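Local coordinates for eukaryotic peptide chain release factor GTP-binding subunit (PDB 1R5B), which belongs to the elongation factor Tu-like family of GTP-binding translation factors, combining a P-loop GTP-binding domain with beta-rich domains, at residues T363-Q368 / A426-Q431; I377-Y382 / P414-T419; H389-E394 / T432-E437. One frame throughout, in Å; residues are numbered along the deposited sequence.

Contact 1 of 3, residues T363-Q368 / A426-Q431; sequences TRFIAQ and AELETQ
Ala-426 and Ala-367 begin the pairing of two antiparallel strands, with Ala-426 O accepting the N-H of Ala-367 (N to O 3.2 Å). The methyl branch CG2 of Ile-366 rests against the backbone of Ala-426. Glu-427 forms a non-hydrogen-bonded pair with Ile-366. It carries its carboxylate to the same face as Ile-366 and Arg-364, but its OE1 engages Lys-399, which lies outside these strands.

Leu-428 and Phe-365 form a hydrogen-bonded pair closed by two backbone bonds. Leu-428 N reaches Phe-365 O at 2.7 Å, while Phe-365 N gives a longer bond of 3.3 Å to Leu-428 O. With CG placed between its backbone N and carbonyl carbon (chi1 63°), the phenyl ring swings back toward the partner strand. There Leu-428 CB sits over one ring face, 3.9 Å from the centroid, in a CH-pi contact, and CD2 touches the ring near CZ and CE2.

On the opposite face, Glu-429 runs alongside Arg-364, and their CG atoms meet at 3.7 Å. Their ends join in a long salt bridge, Glu-429 OE2 to Arg-364 NE at 3.9 Å, with the carboxylate and guanidinium planes 67° apart. This suggests a loose electrostatic pairing. Thr-430 N closes the register on Thr-363 O at 3.2 Å, and that oxygen also receives the CA-H of Glu-429. Thr-430 OG1 lies against Thr-363 CA and bonds weakly to Thr-432 O.

The axes of the short segments 364-368 and 426-430 run at 128°, well short of antiparallel. Within this eEF1A-like C-terminal domain, strand 364-371 is flanked by 426-430 and by 457-466, whose Val-462 packs on Phe-365, while strand 396-397 lies beyond 426-430.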
loop_
_atom_site.group_PDB
_atom_site.type_symbol
_atom_site.label_atom_id
_atom_site.label_comp_id
_atom_site.label_asym_id
_atom_site.label_seq_id
_atom_site.Cartn_x
_atom_site.Cartn_y
_atom_site.Cartn_z
ATOM N N THR A 363 8.859 -24.276 3.270
ATOM C CA THR A 363 10.248 -24.419 3.679
ATOM C C THR A 363 11.198 -24.178 2.507
ATOM O O THR A 363 12.407 -24.279 2.668
ATOM C CB THR A 363 10.504 -25.833 4.262
ATOM O OG1 THR A 363 9.974 -26.831 3.379
ATOM C CG2 THR A 363 9.744 -26.043 5.557
ATOM N N ARG A 364 10.661 -23.866 1.330
ATOM C CA ARG A 364 11.475 -23.767 0.113
ATOM C C ARG A 364 11.082 -22.584 -0.769
ATOM O O ARG A 364 9.934 -22.474 -1.184
ATOM C CB ARG A 364 11.374 -25.070 -0.689
ATOM C CG ARG A 364 11.958 -26.261 0.038
ATOM C CD ARG A 364 12.072 -27.522 -0.798
ATOM N NE ARG A 364 12.256 -28.705 0.042
ATOM C CZ ARG A 364 11.275 -29.384 0.648
ATOM N NH1 ARG A 364 10.006 -29.012 0.521
ATOM N NH2 ARG A 364 11.568 -30.459 1.382
ATOM N N PHE A 365 12.051 -21.718 -1.062
ATOM C CA PHE A 365 11.805 -20.513 -1.856
ATOM C C PHE A 365 13.064 -19.872 -2.436
ATOM O O PHE A 365 14.163 -20.051 -1.919
ATOM C CB PHE A 365 11.103 -19.466 -0.996
ATOM C CG PHE A 365 11.918 -18.984 0.170
ATOM C CD1 PHE A 365 11.935 -19.696 1.344
ATOM C CD2 PHE A 365 12.641 -17.804 0.099
ATOM C CE1 PHE A 365 12.655 -19.256 2.423
ATOM C CE2 PHE A 365 13.370 -17.365 1.185
ATOM C CZ PHE A 365 13.367 -18.102 2.349
ATOM N N ILE A 366 12.873 -19.073 -3.483
ATOM C CA ILE A 366 13.956 -18.331 -4.133
ATOM C C ILE A 366 14.009 -16.901 -3.579
ATOM O O ILE A 366 12.972 -16.341 -3.237
ATOM C CB ILE A 366 13.737 -18.343 -5.656
ATOM C CG1 ILE A 366 13.500 -19.787 -6.138
ATOM C CG2 ILE A 366 14.934 -17.721 -6.368
ATOM C CD1 ILE A 366 13.363 -19.945 -7.639
ATOM N N ALA A 367 15.208 -16.316 -3.490
ATOM C CA ALA A 367 15.399 -15.025 -2.801
ATOM C C ALA A 367 16.636 -14.210 -3.237
ATOM O O ALA A 367 17.773 -14.703 -3.166
ATOM C CB ALA A 367 15.455 -15.255 -1.301
ATOM N N GLN A 368 16.395 -12.963 -3.670
ATOM C CA GLN A 368 17.451 -11.998 -3.950
ATOM C C GLN A 368 17.990 -11.428 -2.651
ATOM O O GLN A 368 17.210 -11.100 -1.766
ATOM C CB GLN A 368 16.915 -10.828 -4.775
ATOM C CG GLN A 368 16.548 -11.137 -6.224
ATOM C CD GLN A 368 16.425 -9.875 -7.077
ATOM O OE1 GLN A 368 15.734 -9.878 -8.098
ATOM N NE2 GLN A 368 17.093 -8.801 -6.661
ATOM N N ALA A 426 18.724 -17.344 -5.577
ATOM C CA ALA A 426 18.814 -18.803 -5.357
ATOM C C ALA A 426 17.917 -19.390 -4.254
ATOM O O ALA A 426 17.330 -18.661 -3.446
ATOM C CB ALA A 426 20.248 -19.184 -5.089
ATOM N N GLU A 427 17.850 -20.728 -4.229
ATOM C CA GLU A 427 16.981 -21.483 -3.307
ATOM C C GLU A 427 17.414 -21.364 -1.847
ATOM O O GLU A 427 18.606 -21.355 -1.534
ATOM C CB GLU A 427 16.923 -22.981 -3.680
ATOM C CG GLU A 427 15.672 -23.403 -4.446
ATOM C CD GLU A 427 15.328 -24.874 -4.274
ATOM O OE1 GLU A 427 15.486 -25.644 -5.246
ATOM O OE2 GLU A 427 14.889 -25.261 -3.168
ATOM N N LEU A 428 16.419 -21.294 -0.970
ATOM C CA LEU A 428 16.625 -21.243 0.471
ATOM C C LEU A 428 15.720 -22.269 1.136
ATOM O O LEU A 428 14.742 -22.723 0.545
ATOM C CB LEU A 428 16.317 -19.854 1.022
ATOM C CG LEU A 428 17.540 -18.984 1.317
ATOM C CD1 LEU A 428 18.288 -18.677 0.017
ATOM C CD2 LEU A 428 17.143 -17.687 2.048
ATOM N N GLU A 429 16.056 -22.624 2.372
ATOM C CA GLU A 429 15.330 -23.644 3.104
ATOM C C GLU A 429 15.342 -23.329 4.602
ATOM O O GLU A 429 16.340 -22.797 5.138
ATOM C CB GLU A 429 15.930 -25.031 2.814
ATOM C CG GLU A 429 15.106 -25.877 1.845
ATOM C CD GLU A 429 15.654 -27.286 1.661
ATOM O OE1 GLU A 429 15.793 -28.014 2.667
ATOM O OE2 GLU A 429 15.945 -27.668 0.504
ATOM N N THR A 430 14.225 -23.664 5.267
ATOM C CA THR A 430 14.095 -23.549 6.727
ATOM C C THR A 430 13.884 -24.914 7.381
ATOM O O THR A 430 13.560 -25.882 6.693
ATOM C CB THR A 430 12.913 -22.657 7.070
ATOM O OG1 THR A 430 11.774 -23.059 6.298
ATOM C CG2 THR A 430 13.160 -21.233 6.635
ATOM N N GLN A 431 14.068 -24.981 8.705
ATOM C CA GLN A 431 13.883 -26.238 9.462
ATOM C C GLN A 431 12.410 -26.504 9.769
ATOM O O GLN A 431 11.997 -27.662 9.880
ATOM C CB GLN A 431 14.681 -26.235 10.777
ATOM C CG GLN A 431 16.189 -26.384 10.612
ATOM C CD GLN A 431 16.580 -27.693 9.955
ATOM O OE1 GLN A 431 16.841 -28.683 10.637
ATOM N NE2 GLN A 431 16.618 -27.701 8.626
#

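Contact 2 of 3, residues I377-Y382 / P414-T419; sequences ILTTGY and PPMFAT
Thr-379 and Phe-417 bring the two backbones together, their CA atoms 4.9 Å apart, in a place where neither segment has regular secondary structure. A single backbone bridge relates Leu-378 to Phe-417, and the pairing goes no further. Its one hydrogen bond, from Thr-379 N to Met-416 O, is weak: 3.3 Å long and bent to 121° at the hydrogen. One step along, Ile-377 O approaches Ala-418 N at 3.6 Å without forming a bond.

These are two surface loops of the eEF1A-like C-terminal domain. Residues 377-382 belong to the connection from strand 364-371 to strand 385-387, and residues 414-419 to the long connection between strands 396-397 and 426-430. The contact joins the two loops at the surface of the domain, where Thr-379 packs on Leu-400 and Pro-415 on Met-422.

Thr-379 carries most of the side-chain contact. Its CB and CG2 both press on the carbonyl oxygen of Met-416, each at 3.1 Å. OG1 stands anti to its own backbone N (chi1 171°), which turns it to the neighbouring hydroxyl of Thr-380, with 2.7 Å between the two OG1 atoms. CG2 then faces Met-416, whose chain starts away from the other loop and bends at chi2 and chi3 until its CE comes to 3.6 Å from Thr-379 CG2. Phe-417 contributes through CB, 3.8 Å from Ile-377 O, while its ring leads away from the loop 377-382.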
loop_
_atom_site.group_PDB
_atom_site.type_symbol
_atom_site.label_atom_id
_atom_site.label_comp_id
_atom_site.label_asym_id
_atom_site.label_seq_id
_atom_site.Cartn_x
_atom_site.Cartn_y
_atom_site.Cartn_z
ATOM N N ILE A 377 31.828 -16.698 3.714
ATOM C CA ILE A 377 31.388 -18.030 4.180
ATOM C C ILE A 377 30.642 -18.899 3.126
ATOM O O ILE A 377 29.892 -18.395 2.274
ATOM C CB ILE A 377 30.548 -17.906 5.505
ATOM C CG1 ILE A 377 31.289 -17.072 6.569
ATOM C CG2 ILE A 377 30.225 -19.291 6.094
ATOM C CD1 ILE A 377 32.561 -17.718 7.142
ATOM N N LEU A 378 30.876 -20.217 3.253
ATOM C CA LEU A 378 30.479 -21.286 2.308
ATOM C C LEU A 378 29.095 -21.203 1.628
ATOM O O LEU A 378 28.128 -20.673 2.186
ATOM C CB LEU A 378 30.593 -22.662 3.008
ATOM C CG LEU A 378 31.889 -23.474 2.850
ATOM C CD1 LEU A 378 33.134 -22.630 3.113
ATOM C CD2 LEU A 378 31.889 -24.708 3.765
ATOM N N THR A 379 29.042 -21.766 0.419
ATOM C CA THR A 379 27.808 -21.942 -0.353
ATOM C C THR A 379 27.022 -23.154 0.115
ATOM O O THR A 379 27.540 -24.021 0.828
ATOM C CB THR A 379 28.110 -22.142 -1.874
ATOM O OG1 THR A 379 26.911 -22.517 -2.567
ATOM C CG2 THR A 379 29.045 -23.354 -2.136
ATOM N N THR A 380 25.766 -23.206 -0.312
ATOM C CA THR A 380 24.957 -24.416 -0.226
ATOM C C THR A 380 24.840 -24.937 1.215
ATOM O O THR A 380 24.613 -26.125 1.440
ATOM C CB THR A 380 25.527 -25.482 -1.202
ATOM O OG1 THR A 380 25.649 -24.907 -2.510
ATOM C CG2 THR A 380 24.560 -26.652 -1.414
ATOM N N GLY A 381 24.959 -24.031 2.184
ATOM C CA GLY A 381 24.819 -24.386 3.584
ATOM C C GLY A 381 25.365 -23.329 4.523
ATOM O O GLY A 381 26.259 -23.590 5.331
ATOM N N TYR A 382 24.823 -22.117 4.419
ATOM C CA TYR A 382 25.191 -21.067 5.352
ATOM C C TYR A 382 24.022 -20.886 6.300
ATOM O O TYR A 382 22.921 -20.669 5.844
ATOM C CB TYR A 382 25.499 -19.773 4.598
ATOM C CG TYR A 382 25.924 -18.642 5.498
ATOM C CD1 TYR A 382 25.305 -17.398 5.427
ATOM C CD2 TYR A 382 26.946 -18.820 6.429
ATOM C CE1 TYR A 382 25.693 -16.362 6.257
ATOM C CE2 TYR A 382 27.339 -17.792 7.262
ATOM C CZ TYR A 382 26.711 -16.567 7.173
ATOM O OH TYR A 382 27.113 -15.551 7.999
ATOM N N PRO A 414 26.868 -19.918 -11.119
ATOM C CA PRO A 414 26.632 -20.108 -9.679
ATOM C C PRO A 414 27.893 -19.943 -8.798
ATOM O O PRO A 414 28.818 -20.741 -8.947
ATOM C CB PRO A 414 26.109 -21.546 -9.613
ATOM C CG PRO A 414 25.490 -21.779 -10.941
ATOM C CD PRO A 414 26.364 -21.058 -11.906
ATOM N N PRO A 415 27.926 -18.951 -7.899
ATOM C CA PRO A 415 29.106 -18.709 -7.052
ATOM C C PRO A 415 29.396 -19.808 -6.031
ATOM O O PRO A 415 28.504 -20.581 -5.690
ATOM C CB PRO A 415 28.769 -17.408 -6.302
ATOM C CG PRO A 415 27.537 -16.874 -6.903
ATOM C CD PRO A 415 26.851 -17.981 -7.626
ATOM N N MET A 416 30.639 -19.847 -5.548
ATOM C CA MET A 416 31.072 -20.779 -4.505
ATOM C C MET A 416 30.957 -20.173 -3.089
ATOM O O MET A 416 30.912 -20.917 -2.111
ATOM C CB MET A 416 32.522 -21.244 -4.762
ATOM C CG MET A 416 32.656 -22.605 -5.468
ATOM S SD MET A 416 33.428 -23.933 -4.449
ATOM C CE MET A 416 31.950 -24.685 -3.698
ATOM N N PHE A 417 30.925 -18.843 -2.971
ATOM C CA PHE A 417 30.740 -18.189 -1.663
ATOM C C PHE A 417 30.222 -16.747 -1.760
ATOM O O PHE A 417 30.078 -16.187 -2.852
ATOM C CB PHE A 417 32.039 -18.238 -0.832
ATOM C CG PHE A 417 33.239 -17.640 -1.521
ATOM C CD1 PHE A 417 33.470 -16.270 -1.482
ATOM C CD2 PHE A 417 34.152 -18.452 -2.193
ATOM C CE1 PHE A 417 34.583 -15.712 -2.114
ATOM C CE2 PHE A 417 35.270 -17.904 -2.826
ATOM C CZ PHE A 417 35.488 -16.533 -2.785
ATOM N N ALA A 418 29.933 -16.168 -0.596
ATOM C CA ALA A 418 29.444 -14.794 -0.485
ATOM C C ALA A 418 30.542 -13.855 0.007
ATOM O O ALA A 418 31.590 -14.302 0.479
ATOM C CB ALA A 418 28.250 -14.745 0.454
ATOM N N THR A 419 30.299 -12.554 -0.109
ATOM C CA THR A 419 31.273 -11.546 0.312
ATOM C C THR A 419 30.652 -10.146 0.381
ATOM O O THR A 419 29.557 -9.920 -0.126
ATOM C CB THR A 419 32.505 -11.562 -0.639
ATOM O OG1 THR A 419 33.534 -10.705 -0.134
ATOM C CG2 THR A 419 32.168 -10.979 -2.008
#

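Contact 3 of 3, residues H389-E394 / T432-E437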
loop_
_atom_site.group_PDB
_atom_site.type_symbol
_atom_site.label_atom_id
_atom_site.label_comp_id
_atom_site.label_asym_id
_atom_site.label_seq_id
_atom_site.Cartn_x
_atom_site.Cartn_y
_atom_site.Cartn_z
ATOM N N HIS A 389 8.981 -11.116 8.660
ATOM C CA HIS A 389 8.055 -10.038 9.003
ATOM C C HIS A 389 8.292 -9.914 10.468
ATOM O O HIS A 389 9.325 -9.408 10.877
ATOM C CB HIS A 389 6.599 -10.376 8.616
ATOM C CG HIS A 389 6.317 -11.846 8.567
ATOM N ND1 HIS A 389 6.505 -12.595 7.430
ATOM C CD2 HIS A 389 5.911 -12.710 9.522
ATOM C CE1 HIS A 389 6.233 -13.857 7.688
ATOM N NE2 HIS A 389 5.867 -13.955 8.950
ATOM N N THR A 390 7.383 -10.440 11.257
ATOM C CA THR A 390 7.600 -10.587 12.662
ATOM C C THR A 390 8.148 -12.003 12.964
ATOM O O THR A 390 8.045 -12.479 14.086
ATOM C CB THR A 390 6.264 -10.284 13.372
ATOM O OG1 THR A 390 6.427 -10.360 14.788
ATOM C CG2 THR A 390 5.212 -11.332 13.075
ATOM N N ALA A 391 8.773 -12.653 11.980
ATOM C CA ALA A 391 9.015 -14.098 12.054
ATOM C C ALA A 391 10.206 -14.523 12.933
ATOM O O ALA A 391 9.998 -15.032 14.042
ATOM C CB ALA A 391 9.128 -14.694 10.664
ATOM N N VAL A 392 11.438 -14.349 12.450
ATOM C CA VAL A 392 12.636 -14.861 13.165
ATOM C C VAL A 392 12.688 -16.403 13.154
ATOM O O VAL A 392 12.031 -17.052 13.974
ATOM C CB VAL A 392 12.721 -14.360 14.663
ATOM C CG1 VAL A 392 13.934 -14.964 15.382
ATOM C CG2 VAL A 392 12.739 -12.828 14.750
ATOM N N GLU A 393 13.477 -16.990 12.254
ATOM C CA GLU A 393 13.542 -18.445 12.159
ATOM C C GLU A 393 14.961 -19.025 11.949
ATOM O O GLU A 393 15.775 -19.014 12.881
ATOM C CB GLU A 393 12.540 -18.956 11.115
ATOM C CG GLU A 393 12.220 -20.442 11.221
ATOM C CD GLU A 393 12.170 -20.950 12.660
ATOM O OE1 GLU A 393 11.192 -20.623 13.372
ATOM O OE2 GLU A 393 13.114 -21.661 13.083
ATOM N N GLU A 394 15.253 -19.544 10.754
ATOM C CA GLU A 394 16.440 -20.377 10.535
ATOM C C GLU A 394 16.514 -20.743 9.062
ATOM O O GLU A 394 15.567 -21.303 8.516
ATOM C CB GLU A 394 16.364 -21.660 11.379
ATOM C CG GLU A 394 17.584 -22.579 11.288
ATOM C CD GLU A 394 18.721 -22.154 12.202
ATOM O OE1 GLU A 394 19.001 -20.937 12.283
ATOM O OE2 GLU A 394 19.343 -23.039 12.837
ATOM N N THR A 432 11.633 -25.434 9.936
ATOM C CA THR A 432 10.182 -25.548 10.090
ATOM C C THR A 432 9.499 -24.455 9.277
ATOM O O THR A 432 10.025 -23.354 9.183
ATOM C CB THR A 432 9.757 -25.450 11.576
ATOM O OG1 THR A 432 10.099 -24.162 12.102
ATOM C CG2 THR A 432 10.539 -26.441 12.458
ATOM N N PRO A 433 8.323 -24.745 8.715
ATOM C CA PRO A 433 7.663 -23.831 7.777
ATOM C C PRO A 433 7.453 -22.408 8.315
ATOM O O PRO A 433 7.171 -22.227 9.491
ATOM C CB PRO A 433 6.304 -24.507 7.538
ATOM C CG PRO A 433 6.514 -25.918 7.834
ATOM C CD PRO A 433 7.511 -25.954 8.950
ATOM N N VAL A 434 7.601 -21.411 7.453
ATOM C CA VAL A 434 7.331 -20.031 7.844
ATOM C C VAL A 434 6.459 -19.365 6.797
ATOM O O VAL A 434 6.534 -19.686 5.612
ATOM C CB VAL A 434 8.642 -19.229 8.171
ATOM C CG1 VAL A 434 9.880 -19.938 7.651
ATOM C CG2 VAL A 434 8.580 -17.785 7.668
ATOM N N CYS A 435 5.609 -18.450 7.247
ATOM C CA CYS A 435 4.671 -17.781 6.356
ATOM C C CYS A 435 5.384 -16.739 5.552
ATOM O O CYS A 435 6.217 -16.021 6.075
ATOM C CB CYS A 435 3.545 -17.127 7.145
ATOM S SG CYS A 435 2.643 -18.312 8.163
ATOM N N MET A 436 5.053 -16.659 4.273
ATOM C CA MET A 436 5.683 -15.707 3.370
ATOM C C MET A 436 4.884 -15.625 2.075
ATOM O O MET A 436 4.128 -16.532 1.739
ATOM C CB MET A 436 7.148 -16.101 3.076
ATOM C CG MET A 436 7.317 -17.412 2.298
ATOM S SD MET A 436 9.031 -17.890 1.851
ATOM C CE MET A 436 9.688 -18.040 3.403
ATOM N N GLU A 437 5.034 -14.508 1.386
ATOM C CA GLU A 437 4.586 -14.348 0.018
ATOM C C GLU A 437 5.705 -13.667 -0.777
ATOM O O GLU A 437 6.613 -13.064 -0.198
ATOM C CB GLU A 437 3.344 -13.451 -0.041
ATOM C CG GLU A 437 2.160 -13.932 0.776
ATOM C CD GLU A 437 1.334 -15.003 0.108
ATOM O OE1 GLU A 437 1.227 -15.039 -1.131
ATOM O OE2 GLU A 437 0.761 -15.814 0.854
#
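The imidazole of His-389 turns an edge to the carbonyl oxygen of Cys-435, which lies in the ring plane. The separation from CE1 is implausibly short, so its detail is doubtful. One ring face carries Ala-391 CB, 3.7 Å above the plane and toward the rim, and Thr-390 CG2 sits at another part of the edge.

The second flat group, the carboxylate of Glu-393, has Thr-432 OG1 above one face, 3.9 Å from CD and almost equally far from both oxygens. With CG anti to the backbone N (chi1 -163°), the glutamate reaches across to Thr-432 and meets its side chain at about a right angle.

Between these two sites Val-434 offers both methyls: CG2 to Ala-391 CB at 4.3 Å, CG1 to Glu-393 CG at the same distance. In joining the loop between strands 385-387 and 396-397 to the short strand 433-435 of the eEF1A-like C-terminal domain, the touching parts run in opposite directions end to end (176°) and share no hydrogen bond. Val-434 pairs instead through its backbone with Thr-362. Cohesion thus comes from van der Waals packing, while His-389 NE2 and Thr-390 OG1 find hydrogen bonds outside both segments, at Gly-349 O and Ile-278 O.

All three contacts fall within the eEF1A-like C-terminal domain, but they differ in depth and chemistry. Contact 1 is a true strand pairing, with regular backbone bonds, a buried apolar face and a mixed one bearing charged groups. Contact 3 is also partly buried, yet it joins a loop to a short strand by side-chain packing. Contact 2 is a surface meeting of loops with one weak bond. Contacts 1 and 3 adjoin: strand 433-435 follows strand 426-430 after a corner, and Phe-365 CE1 touches Met-436 CE at 3.4 Å. Contact 2 stands apart, its nearest atoms about 7 Å from either, although 377-382 lies in the loop that follows strand 364-371.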